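Local coordinates for microcompartments protein (Desulfitobacterium hafniense, PDB 3NWG) that probably helps form the protein shell of a bacterial microcompartment, as a structural protein with two tandem BMC domains, at residues A[35-38]-A[39-43]. Sequence-based numbering, arbitrary orientation.
Sequences KPVC and PGKYI
Tyr42 lies beside Pro36, its pair at a non-hydrogen-bonded position of a beta hairpin, and runs back along the neighbouring strand. With CG anti to the backbone N (chi1 -164°), the ring swings against the Lys35-Pro36 peptide. From CB outward, CG sits 3.8 Å from Lys35 O; CD1 and CE1 pass across Lys35 C, which lies over one face toward the rim, and CE1 also meets Pro36 CD at 3.7 Å. Farther out, CZ reaches Lys35 N at 3.6 Å, and OH is hydrogen-bonded to a glycerol, probably from the crystallisation liquor. Without the ring, as with an alanine here, Pro36 CD would probably lose its contact and a gap would open against the Lys35-Pro36 peptide. Beside this pair, Lys35 and Ile43 exchange two backbone hydrogen bonds. Val37 N closes the next bond on Lys41 O, and a weak one joins Lys41 N to Cys38 O across the turn, where the Pro39-Gly40 peptide is cis. Val37 CG2 touches both Lys41 CB, 3.5 Å away, and Ile43 CG2. The hairpin joins strand 29-36, outermost in its sheet within this chain, to strand 42-48 in the first BMC domain; Tyr42 and Pro36 face Ile13 of helix 13-26, whereas Lys35 NZ donates to Ile128 O, the Ile43 side chain packs on Ile128, in a loop, and Pro39 packs on Ile132 of a neighbouring subunit.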
loop_
_atom_site.group_PDB
_atom_site.type_symbol
_atom_site.label_atom_id
_atom_site.label_comp_id
_atom_site.label_asym_id
_atom_site.label_seq_id
_atom_site.Cartn_x
_atom_site.Cartn_y
_atom_site.Cartn_z
ATOM N N LYS A 35 -15.748 1.992 10.598
ATOM C CA LYS A 35 -14.597 1.103 10.686
ATOM C C LYS A 35 -14.460 0.421 12.040
ATOM O O LYS A 35 -14.902 0.951 13.053
ATOM C CB LYS A 35 -13.309 1.861 10.329
ATOM C CG LYS A 35 -12.882 2.942 11.331
ATOM C CD LYS A 35 -11.505 3.462 10.984
ATOM C CE LYS A 35 -10.833 4.102 12.177
ATOM N NZ LYS A 35 -9.345 4.019 12.023
ATOM N N PRO A 36 -13.853 -0.774 12.054
ATOM C CA PRO A 36 -13.545 -1.424 13.313
ATOM C C PRO A 36 -12.410 -0.682 13.988
ATOM O O PRO A 36 -11.436 -0.343 13.328
ATOM C CB PRO A 36 -13.077 -2.822 12.888
ATOM C CG PRO A 36 -13.503 -2.983 11.473
ATOM C CD PRO A 36 -13.490 -1.619 10.900
ATOM N N VAL A 37 -12.548 -0.391 15.275
ATOM C CA VAL A 37 -11.428 0.174 16.026
ATOM C C VAL A 37 -10.944 -0.849 17.058
ATOM O O VAL A 37 -11.128 -2.057 16.841
ATOM C CB VAL A 37 -11.705 1.607 16.610
ATOM C CG1 VAL A 37 -12.206 2.555 15.514
ATOM C CG2 VAL A 37 -12.640 1.580 17.811
ATOM N N CYS A 38 -10.306 -0.384 18.141
ATOM C CA CYS A 38 -9.817 -1.267 19.220
ATOM C C CYS A 38 -10.864 -2.345 19.577
ATOM O O CYS A 38 -12.070 -2.156 19.298
ATOM C CB CYS A 38 -9.413 -0.451 20.463
ATOM S SG CYS A 38 -10.722 -0.206 21.738
ATOM N N PRO A 39 -10.423 -3.450 20.220
ATOM C CA PRO A 39 -11.240 -4.667 20.349
ATOM C C PRO A 39 -12.576 -4.444 21.085
ATOM O O PRO A 39 -12.583 -3.846 22.168
ATOM C CB PRO A 39 -10.346 -5.578 21.192
ATOM C CG PRO A 39 -9.614 -4.617 22.082
ATOM C CD PRO A 39 -9.290 -3.465 21.164
ATOM N N GLY A 40 -13.697 -4.859 20.496
ATOM C CA GLY A 40 -13.780 -5.238 19.084
ATOM C C GLY A 40 -14.685 -4.229 18.399
ATOM O O GLY A 40 -15.335 -4.539 17.385
ATOM N N LYS A 41 -14.703 -3.023 18.975
ATOM C CA LYS A 41 -15.542 -1.897 18.564
ATOM C C LYS A 41 -15.654 -1.674 17.070
ATOM O O LYS A 41 -14.720 -1.926 16.316
ATOM C CB LYS A 41 -15.023 -0.602 19.189
ATOM C CG LYS A 41 -15.468 -0.350 20.614
ATOM C CD LYS A 41 -14.428 0.474 21.412
ATOM C CE LYS A 41 -14.426 1.966 21.065
ATOM N NZ LYS A 41 -13.398 2.718 21.850
ATOM N N TYR A 42 -16.819 -1.186 16.670
ATOM C CA TYR A 42 -17.033 -0.629 15.360
ATOM C C TYR A 42 -17.575 0.769 15.592
ATOM O O TYR A 42 -18.424 0.983 16.466
ATOM C CB TYR A 42 -18.050 -1.454 14.601
ATOM C CG TYR A 42 -18.066 -1.181 13.116
ATOM C CD1 TYR A 42 -17.187 -1.842 12.265
ATOM C CD2 TYR A 42 -18.967 -0.270 12.557
ATOM C CE1 TYR A 42 -17.197 -1.607 10.909
ATOM C CE2 TYR A 42 -18.986 -0.031 11.199
ATOM C CZ TYR A 42 -18.092 -0.705 10.379
ATOM O OH TYR A 42 -18.089 -0.488 9.020
ATOM N N ILE A 43 -17.072 1.728 14.831
ATOM C CA ILE A 43 -17.503 3.096 15.012
ATOM C C ILE A 43 -18.100 3.642 13.730
ATOM O O ILE A 43 -17.659 3.300 12.626
ATOM C CB ILE A 43 -16.360 4.029 15.549
ATOM C CG1 ILE A 43 -15.351 4.405 14.455
ATOM C CG2 ILE A 43 -15.664 3.431 16.762
ATOM C CD1 ILE A 43 -15.440 5.873 14.046
#